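Local coordinates for protein endonuclease V (Bacillus subtilis, PDB 3GA2) that probably repairs deaminated DNA as a magnesium-dependent endonuclease, nicking the strand at the second phosphodiester bond 3' to a deoxyinosine, at residues I63-D68 with P216-L221; L148-C153 with I168-E173; R180-V185 with I209-R214. The protein carries 1 engineered substitution. All coordinates share one frame; numbering follows the deposited sequence.

Interaction 1: I63-D68 with P216-L221; sequences IVIDAD and PIPVRL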
loop_
_atom_site.group_PDB
_atom_site.type_symbol
_atom_site.label_atom_id
_atom_site.label_comp_id
_atom_site.label_asym_id
_atom_site.label_seq_id
_atom_site.Cartn_x
_atom_site.Cartn_y
_atom_site.Cartn_z
ATOM N N ILE A 63 8.852 -6.926 -1.800
ATOM C CA ILE A 63 9.821 -7.093 -2.870
ATOM C C ILE A 63 10.578 -5.782 -2.979
ATOM O O ILE A 63 9.967 -4.738 -3.181
ATOM C CB ILE A 63 9.134 -7.354 -4.221
ATOM C CG1 ILE A 63 8.134 -8.499 -4.084
ATOM C CG2 ILE A 63 10.181 -7.669 -5.277
ATOM C CD1 ILE A 63 8.762 -9.823 -3.693
ATOM N N VAL A 64 11.896 -5.837 -2.828
ATOM C CA VAL A 64 12.726 -4.646 -2.915
ATOM C C VAL A 64 13.456 -4.645 -4.249
ATOM O O VAL A 64 14.072 -5.641 -4.618
ATOM C CB VAL A 64 13.784 -4.612 -1.787
ATOM C CG1 VAL A 64 14.515 -3.282 -1.798
ATOM C CG2 VAL A 64 13.113 -4.836 -0.432
ATOM N N ILE A 65 13.365 -3.547 -4.993
ATOM C CA ILE A 65 14.077 -3.477 -6.259
ATOM C C ILE A 65 15.059 -2.314 -6.244
ATOM O O ILE A 65 14.952 -1.412 -5.414
ATOM C CB ILE A 65 13.121 -3.301 -7.470
ATOM C CG1 ILE A 65 12.387 -1.963 -7.379
ATOM C CG2 ILE A 65 12.119 -4.461 -7.518
ATOM C CD1 ILE A 65 11.798 -1.510 -8.694
ATOM N N ASP A 66 16.028 -2.358 -7.153
ATOM C CA ASP A 66 17.017 -1.295 -7.286
ATOM C C ASP A 66 16.273 -0.220 -8.064
ATOM O O ASP A 66 15.666 -0.509 -9.095
ATOM C CB ASP A 66 18.223 -1.806 -8.082
ATOM C CG ASP A 66 19.227 -0.712 -8.392
ATOM O OD1 ASP A 66 18.960 0.113 -9.292
ATOM O OD2 ASP A 66 20.279 -0.675 -7.727
ATOM N N ALA A 67 16.296 1.013 -7.574
ATOM C CA ALA A 67 15.569 2.094 -8.242
ATOM C C ALA A 67 15.942 2.321 -9.704
ATOM O O ALA A 67 15.063 2.515 -10.534
ATOM C CB ALA A 67 15.740 3.397 -7.462
ATOM N N ASP A 68 17.239 2.303 -10.012
ATOM C CA ASP A 68 17.697 2.534 -11.377
ATOM C C ASP A 68 17.487 1.350 -12.329
ATOM O O ASP A 68 16.843 1.495 -13.369
ATOM C CB ASP A 68 19.179 2.927 -11.396
ATOM C CG ASP A 68 19.457 4.251 -10.693
ATOM O OD1 ASP A 68 18.515 5.036 -10.453
ATOM O OD2 ASP A 68 20.640 4.517 -10.394
ATOM N N PRO A 216 2.617 -0.873 -10.707
ATOM C CA PRO A 216 4.054 -0.592 -10.810
ATOM C C PRO A 216 4.874 -1.848 -10.532
ATOM O O PRO A 216 4.473 -2.691 -9.732
ATOM C CB PRO A 216 4.270 0.523 -9.782
ATOM C CG PRO A 216 3.120 0.363 -8.823
ATOM C CD PRO A 216 1.966 -0.007 -9.712
ATOM N N ILE A 217 6.018 -1.971 -11.202
ATOM C CA ILE A 217 6.883 -3.143 -11.065
ATOM C C ILE A 217 6.970 -3.761 -9.669
ATOM O O ILE A 217 6.686 -4.940 -9.502
ATOM C CB ILE A 217 8.314 -2.844 -11.570
ATOM C CG1 ILE A 217 8.273 -2.507 -13.063
ATOM C CG2 ILE A 217 9.209 -4.051 -11.363
ATOM C CD1 ILE A 217 9.587 -1.968 -13.598
ATOM N N PRO A 218 7.365 -2.977 -8.651
ATOM C CA PRO A 218 7.476 -3.504 -7.283
ATOM C C PRO A 218 6.195 -4.164 -6.769
ATOM O O PRO A 218 6.239 -5.249 -6.190
ATOM C CB PRO A 218 7.837 -2.268 -6.465
ATOM C CG PRO A 218 8.583 -1.430 -7.437
ATOM C CD PRO A 218 7.749 -1.557 -8.687
ATOM N N VAL A 219 5.060 -3.501 -6.980
ATOM C CA VAL A 219 3.775 -4.016 -6.522
ATOM C C VAL A 219 3.331 -5.238 -7.318
ATOM O O VAL A 219 2.772 -6.175 -6.755
ATOM C CB VAL A 219 2.682 -2.924 -6.597
ATOM C CG1 VAL A 219 1.376 -3.446 -6.020
ATOM C CG2 VAL A 219 3.132 -1.689 -5.828
ATOM N N ARG A 220 3.582 -5.233 -8.623
ATOM C CA ARG A 220 3.196 -6.366 -9.457
ATOM C C ARG A 220 3.961 -7.614 -9.010
ATOM O O ARG A 220 3.403 -8.711 -8.969
ATOM C CB ARG A 220 3.496 -6.080 -10.929
ATOM C CG ARG A 220 3.147 -7.228 -11.859
ATOM C CD ARG A 220 3.807 -7.066 -13.218
ATOM N NE ARG A 220 3.314 -8.061 -14.169
ATOM C CZ ARG A 220 3.778 -8.216 -15.405
ATOM N NH1 ARG A 220 4.757 -7.439 -15.851
ATOM N NH2 ARG A 220 3.256 -9.143 -16.199
ATOM N N LEU A 221 5.239 -7.444 -8.676
ATOM C CA LEU A 221 6.047 -8.568 -8.226
ATOM C C LEU A 221 5.586 -9.081 -6.862
ATOM O O LEU A 221 5.499 -10.285 -6.643
ATOM C CB LEU A 221 7.535 -8.180 -8.186
ATOM C CG LEU A 221 8.123 -7.990 -9.591
ATOM C CD1 LEU A 221 9.582 -7.577 -9.523
ATOM C CD2 LEU A 221 7.972 -9.298 -10.371
#
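I65 and P218 meet at about a right angle, with the far end of the isoleucine pressed on the CG corner of the proline ring. I65 CD1 comes to 3.5 Å from P218 CG, closer than ordinary van der Waals contact, and CG1 of I65 follows at 3.8 Å from that same CG. The approach depends on a chi1 of 64°, which wedges CG1 between the backbone N and the carbonyl carbon and sends the ethyl arm across to the helix; CG2 points another way and only brushes L221 CD1 at 4.5 Å. Two residues earlier on the same face of the strand, I63 also crosses its partner, L221, nearly at a right angle. Here both branches are used: CG2 packs on L221 CB at 4.0 Å, while CG1 rests against the main chain, 3.8 Å from L221 C. This is helix-on-sheet packing in a fold of the RNase H clan, with the first turn of helix 217-235 lying on strand 55-66. The short axes run closer to antiparallel than parallel, at 147°, and approach to 8.1 Å. V219 faces away from the strand and touches D116 and L114 of strand 113-116, so the same helical turn spans more than one strand. P218 also touches T42 of strand 41-52, and L221 reaches V72 of strand 72-81. The side chain of I63 lies about 7 Å from that of D46, a predicted magnesium ligand.

Interaction 2: L148-C153 with I168-E173; sequences LKIKGC and IIIDGE
I150 and I170 each begin a type I' beta turn, one running from I150 to C153 and the other from I170 to E173, and the two turns stand beside each other without a backbone hydrogen bond between them. In both, the two corner residues have positive phi, K151-G152 in one and D171-G172 in the other. The second turn is the tight two-residue link of a beta hairpin that joins strands 165-170 and 173-179: I170 N bonds to E173 O, and E173 N bonds back to I170 O. The first turn is closed by C153 N on I150 O at 2.9 Å. The CA atoms come nearest at C153 and I170, 6.6 Å apart.

I170 is the side chain on which the 150-153 turn packs, and its two branches divide the neighbours, with C153 touched by both. CD1, at the end of the ethyl arm, presses on I150 CB at 3.5 Å, a tight contact made with the two side chains at roughly a right angle. CG1 meets C153 CB at 3.8 Å. With chi1 at -58°, I170 CG1 stands beside the backbone N and CG2 is left anti to it; CG2 lies 3.6 Å from K151 CB and also borders the C153 sulfur. Y175 of strand 173-179 touches both I150 and I170. Farther out, the K151 chain bends at chi2 and chi4 and crosses D171 at about a right angle, forming a long salt bridge of 3.7 Å from NZ to OD2. With both residues exposed and the charges that far apart, the bridge is probably weak, and the apolar grip on I170 is likely to dominate.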
loop_
_atom_site.group_PDB
_atom_site.type_symbol
_atom_site.label_atom_id
_atom_site.label_comp_id
_atom_site.label_asym_id
_atom_site.label_seq_id
_atom_site.Cartn_x
_atom_site.Cartn_y
_atom_site.Cartn_z
ATOM N N LEU A 148 -12.495 3.255 -4.028
ATOM C CA LEU A 148 -13.235 3.366 -2.779
ATOM C C LEU A 148 -14.051 4.656 -2.853
ATOM O O LEU A 148 -13.497 5.751 -2.739
ATOM C CB LEU A 148 -12.259 3.435 -1.603
ATOM C CG LEU A 148 -12.886 3.527 -0.210
ATOM C CD1 LEU A 148 -13.708 2.277 0.071
ATOM C CD2 LEU A 148 -11.786 3.684 0.830
ATOM N N LYS A 149 -15.360 4.529 -3.055
ATOM C CA LYS A 149 -16.235 5.692 -3.165
ATOM C C LYS A 149 -16.517 6.338 -1.802
ATOM O O LYS A 149 -17.137 5.734 -0.928
ATOM C CB LYS A 149 -17.548 5.290 -3.847
ATOM C CG LYS A 149 -18.378 6.467 -4.322
ATOM C CD LYS A 149 -19.619 6.005 -5.063
ATOM C CE LYS A 149 -20.489 7.182 -5.459
ATOM N NZ LYS A 149 -21.817 6.732 -5.934
ATOM N N ILE A 150 -16.065 7.579 -1.639
ATOM C CA ILE A 150 -16.215 8.311 -0.382
ATOM C C ILE A 150 -17.151 9.521 -0.473
ATOM O O ILE A 150 -17.077 10.304 -1.420
ATOM C CB ILE A 150 -14.834 8.811 0.102
ATOM C CG1 ILE A 150 -13.839 7.643 0.119
ATOM C CG2 ILE A 150 -14.951 9.442 1.493
ATOM C CD1 ILE A 150 -12.375 8.070 0.294
ATOM N N LYS A 151 -18.026 9.679 0.517
ATOM C CA LYS A 151 -18.944 10.819 0.533
ATOM C C LYS A 151 -19.852 10.820 -0.690
ATOM O O LYS A 151 -20.410 11.859 -1.052
ATOM C CB LYS A 151 -18.147 12.126 0.542
ATOM C CG LYS A 151 -18.217 12.938 1.819
ATOM C CD LYS A 151 -17.558 12.229 2.981
ATOM C CE LYS A 151 -17.209 13.224 4.078
ATOM N NZ LYS A 151 -18.375 14.084 4.442
ATOM N N GLY A 152 -19.988 9.667 -1.335
ATOM C CA GLY A 152 -20.828 9.585 -2.515
ATOM C C GLY A 152 -20.193 10.281 -3.702
ATOM O O GLY A 152 -20.873 10.658 -4.657
ATOM N N CYS A 153 -18.877 10.451 -3.648
ATOM C CA CYS A 153 -18.148 11.115 -4.722
ATOM C C CYS A 153 -17.586 10.126 -5.731
ATOM O O CYS A 153 -16.949 9.142 -5.363
ATOM C CB CYS A 153 -17.013 11.954 -4.134
ATOM S SG CYS A 153 -17.593 13.347 -3.137
ATOM N N ILE A 168 -9.142 13.081 -7.624
ATOM C CA ILE A 168 -10.354 12.662 -6.946
ATOM C C ILE A 168 -10.506 13.678 -5.826
ATOM O O ILE A 168 -9.736 13.670 -4.870
ATOM C CB ILE A 168 -10.188 11.264 -6.359
ATOM C CG1 ILE A 168 -9.867 10.283 -7.484
ATOM C CG2 ILE A 168 -11.456 10.853 -5.611
ATOM C CD1 ILE A 168 -9.342 8.945 -7.002
ATOM N N ILE A 169 -11.483 14.567 -5.962
ATOM C CA ILE A 169 -11.690 15.609 -4.974
ATOM C C ILE A 169 -12.977 15.419 -4.177
ATOM O O ILE A 169 -14.038 15.141 -4.737
ATOM C CB ILE A 169 -11.677 16.998 -5.653
ATOM C CG1 ILE A 169 -10.425 17.126 -6.535
ATOM C CG2 ILE A 169 -11.674 18.098 -4.594
ATOM C CD1 ILE A 169 -10.271 18.467 -7.233
ATOM N N ILE A 170 -12.862 15.562 -2.859
ATOM C CA ILE A 170 -13.985 15.406 -1.941
ATOM C C ILE A 170 -13.922 16.562 -0.948
ATOM O O ILE A 170 -12.895 16.780 -0.307
ATOM C CB ILE A 170 -13.881 14.058 -1.194
ATOM C CG1 ILE A 170 -13.859 12.911 -2.211
ATOM C CG2 ILE A 170 -15.049 13.877 -0.246
ATOM C CD1 ILE A 170 -13.630 11.568 -1.600
ATOM N N ASP A 171 -15.015 17.309 -0.828
ATOM C CA ASP A 171 -15.061 18.461 0.079
ATOM C C ASP A 171 -13.967 19.469 -0.260
ATOM O O ASP A 171 -13.433 20.136 0.627
ATOM C CB ASP A 171 -14.893 18.030 1.542
ATOM C CG ASP A 171 -16.054 17.192 2.044
ATOM O OD1 ASP A 171 -17.213 17.520 1.709
ATOM O OD2 ASP A 171 -15.804 16.221 2.790
ATOM N N GLY A 172 -13.620 19.576 -1.538
ATOM C CA GLY A 172 -12.595 20.529 -1.937
ATOM C C GLY A 172 -11.180 20.094 -1.602
ATOM O O GLY A 172 -10.255 20.899 -1.650
ATOM N N GLU A 173 -11.006 18.822 -1.259
ATOM C CA GLU A 173 -9.681 18.308 -0.938
ATOM C C GLU A 173 -9.303 17.171 -1.867
ATOM O O GLU A 173 -10.144 16.351 -2.242
ATOM C CB GLU A 173 -9.625 17.844 0.518
ATOM C CG GLU A 173 -9.383 18.985 1.490
ATOM C CD GLU A 173 -9.287 18.533 2.932
ATOM O OE1 GLU A 173 -8.602 17.520 3.194
ATOM O OE2 GLU A 173 -9.886 19.204 3.803
#

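Interaction 3: R180-V185 with I209-R214; sequences RTRRDV and INQESR
T181 sets its methyl over the end of I209, CG2 lying 3.5 Å from I209 CD1, with the two side chains crossing at about a right angle. This is a loop-to-loop contact in the RNase H-like fold: 180-185 links the antiparallel strands 173-179 and 188-194, while the other loop, 209-214, leads from helix 198-207 towards helix 217-235. A chi1 of 44° puts T181 OG1 between its backbone N and carbonyl carbon, where the hydroxyl donates to R214 O at 2.6 Å, in the carbonyl plane and on a lone pair. At the other end of the residue, T181 O accepts a weak, long bond from Q211 NE2 at 3.5 Å. Q211, the centre of an inverse gamma turn, bends its chain at chi2 to bring the amide there, and its OE1 borders R182 CG at 3.7 Å. R182 itself runs extended alongside 212-214, with E212 O over one face of its guanidinium, toward the rim. Beyond CB, the R214 side chain leads away from 180-185; its NH1 bonds to K145 O, and the side chain lies about 8 Å from that of D116, a predicted magnesium ligand. Within 180-185, R180 NH1 donates to V185 O at 3.0 Å. A water accepts from R214 N at 3.2 Å and, weakly, from R182 NH1 at 3.4 Å, lying in the guanidinium plane at its edge.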
loop_
_atom_site.group_PDB
_atom_site.type_symbol
_atom_site.label_atom_id
_atom_site.label_comp_id
_atom_site.label_asym_id
_atom_site.label_seq_id
_atom_site.Cartn_x
_atom_site.Cartn_y
_atom_site.Cartn_z
ATOM N N ARG A 180 -4.274 6.194 -15.250
ATOM C CA ARG A 180 -4.191 5.243 -16.347
ATOM C C ARG A 180 -2.729 4.819 -16.457
ATOM O O ARG A 180 -1.915 5.537 -17.031
ATOM C CB ARG A 180 -4.613 5.911 -17.659
ATOM C CG ARG A 180 -4.746 4.951 -18.831
ATOM C CD ARG A 180 -6.060 4.185 -18.767
ATOM N NE ARG A 180 -7.201 5.077 -18.939
ATOM C CZ ARG A 180 -8.473 4.688 -18.925
ATOM N NH1 ARG A 180 -8.783 3.411 -18.745
ATOM N NH2 ARG A 180 -9.436 5.583 -19.098
ATOM N N THR A 181 -2.388 3.665 -15.900
ATOM C CA THR A 181 -1.015 3.195 -15.970
ATOM C C THR A 181 -0.803 2.450 -17.271
ATOM O O THR A 181 0.184 2.668 -17.970
ATOM C CB THR A 181 -0.680 2.280 -14.798
ATOM O OG1 THR A 181 -1.757 1.366 -14.586
ATOM C CG2 THR A 181 -0.448 3.103 -13.544
ATOM N N ARG A 182 -1.736 1.569 -17.597
ATOM C CA ARG A 182 -1.654 0.811 -18.834
ATOM C C ARG A 182 -2.795 1.346 -19.697
ATOM O O ARG A 182 -3.944 1.411 -19.252
ATOM C CB ARG A 182 -1.815 -0.679 -18.533
ATOM C CG ARG A 182 -1.638 -1.585 -19.724
ATOM C CD ARG A 182 -1.841 -3.018 -19.306
ATOM N NE ARG A 182 -1.885 -3.925 -20.445
ATOM C CZ ARG A 182 -2.369 -5.160 -20.389
ATOM N NH1 ARG A 182 -2.851 -5.631 -19.243
ATOM N NH2 ARG A 182 -2.377 -5.921 -21.474
ATOM N N ARG A 183 -2.485 1.749 -20.925
ATOM C CA ARG A 183 -3.507 2.326 -21.792
ATOM C C ARG A 183 -4.701 1.430 -22.086
ATOM O O ARG A 183 -4.569 0.221 -22.269
ATOM C CB ARG A 183 -2.888 2.813 -23.107
ATOM C CG ARG A 183 -2.177 1.748 -23.907
ATOM C CD ARG A 183 -1.649 2.326 -25.221
ATOM N NE ARG A 183 -2.722 2.699 -26.137
ATOM C CZ ARG A 183 -3.564 1.831 -26.693
ATOM N NH1 ARG A 183 -4.513 2.256 -27.520
ATOM N NH2 ARG A 183 -3.452 0.535 -26.431
ATOM N N ASP A 184 -5.874 2.058 -22.111
ATOM C CA ASP A 184 -7.144 1.389 -22.385
ATOM C C ASP A 184 -7.604 0.429 -21.288
ATOM O O ASP A 184 -8.800 0.167 -21.166
ATOM C CB ASP A 184 -7.077 0.648 -23.728
ATOM C CG ASP A 184 -8.421 0.601 -24.439
ATOM O OD1 ASP A 184 -9.410 0.136 -23.830
ATOM O OD2 ASP A 184 -8.490 1.026 -25.613
ATOM N N VAL A 185 -6.675 -0.095 -20.489
ATOM C CA VAL A 185 -7.059 -1.017 -19.419
ATOM C C VAL A 185 -7.510 -0.239 -18.186
ATOM O O VAL A 185 -7.264 0.963 -18.080
ATOM C CB VAL A 185 -5.896 -1.961 -19.016
ATOM C CG1 VAL A 185 -5.156 -2.434 -20.257
ATOM C CG2 VAL A 185 -4.962 -1.272 -18.041
ATOM N N ILE A 209 6.256 1.964 -14.172
ATOM C CA ILE A 209 5.255 1.378 -15.048
ATOM C C ILE A 209 5.784 0.912 -16.400
ATOM O O ILE A 209 6.504 1.636 -17.087
ATOM C CB ILE A 209 4.105 2.374 -15.308
ATOM C CG1 ILE A 209 3.384 2.706 -13.995
ATOM C CG2 ILE A 209 3.139 1.793 -16.327
ATOM C CD1 ILE A 209 2.712 1.504 -13.327
ATOM N N ASN A 210 5.416 -0.305 -16.772
ATOM C CA ASN A 210 5.798 -0.853 -18.064
ATOM C C ASN A 210 4.493 -1.367 -18.669
ATOM O O ASN A 210 3.561 -1.708 -17.938
ATOM C CB ASN A 210 6.801 -1.998 -17.901
ATOM C CG ASN A 210 6.145 -3.359 -17.967
ATOM O OD1 ASN A 210 5.340 -3.720 -17.109
ATOM N ND2 ASN A 210 6.481 -4.124 -19.000
ATOM N N GLN A 211 4.414 -1.419 -19.992
ATOM C CA GLN A 211 3.197 -1.880 -20.642
ATOM C C GLN A 211 3.024 -3.392 -20.567
ATOM O O GLN A 211 2.942 -4.073 -21.592
ATOM C CB GLN A 211 3.169 -1.415 -22.099
ATOM C CG GLN A 211 3.087 0.098 -22.254
ATOM C CD GLN A 211 1.927 0.698 -21.477
ATOM O OE1 GLN A 211 0.761 0.371 -21.718
ATOM N NE2 GLN A 211 2.242 1.580 -20.536
ATOM N N GLU A 212 2.966 -3.908 -19.344
ATOM C CA GLU A 212 2.792 -5.337 -19.105
ATOM C C GLU A 212 1.678 -5.496 -18.072
ATOM O O GLU A 212 0.921 -6.466 -18.095
ATOM C CB GLU A 212 4.090 -5.941 -18.560
ATOM C CG GLU A 212 4.400 -7.340 -19.066
ATOM C CD GLU A 212 4.989 -7.339 -20.467
ATOM O OE1 GLU A 212 4.343 -6.799 -21.392
ATOM O OE2 GLU A 212 6.101 -7.884 -20.641
ATOM N N SER A 213 1.592 -4.524 -17.167
ATOM C CA SER A 213 0.579 -4.516 -16.120
ATOM C C SER A 213 0.256 -3.090 -15.707
ATOM O O SER A 213 1.020 -2.162 -15.982
ATOM C CB SER A 213 1.063 -5.290 -14.896
ATOM O OG SER A 213 1.280 -6.652 -15.217
ATOM N N ARG A 214 -0.878 -2.911 -15.046
ATOM C CA ARG A 214 -1.268 -1.580 -14.599
ATOM C C ARG A 214 -0.678 -1.287 -13.221
ATOM O O ARG A 214 -0.825 -0.185 -12.699
ATOM C CB ARG A 214 -2.789 -1.462 -14.543
ATOM C CG ARG A 214 -3.459 -2.504 -13.678
ATOM C CD ARG A 214 -4.957 -2.263 -13.614
ATOM N NE ARG A 214 -5.621 -3.255 -12.774
ATOM C CZ ARG A 214 -6.634 -2.983 -11.961
ATOM N NH1 ARG A 214 -7.108 -1.744 -11.872
ATOM N NH2 ARG A 214 -7.169 -3.950 -11.237
HETATM O O HOH W 1 -3.007 -5.169 -15.839
#

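Overall arrangement
After helix 14-25 and strand 41-52, the chain reaches strand 55-66, whose end opens the long loop of interaction 1. Well inside that loop, 148-153 packs against 168-173 and closes interaction 2, tying the segment after strand 140-144 to the hairpin tip at edge strand 165-170, at one end of the sheet. Interaction 3 follows in series, opening at 180-185 and closing at 209-214 to join two connecting loops. Only at 216-221 does interaction 1 close, setting the start of helix 217-235 against strand 55-66, so both others nest within it and none cross. Interactions 1 and 3 touch, P216 meeting I209 and R220 packing on E212; interaction 2 stands about 30 Å centre to centre from interaction 1.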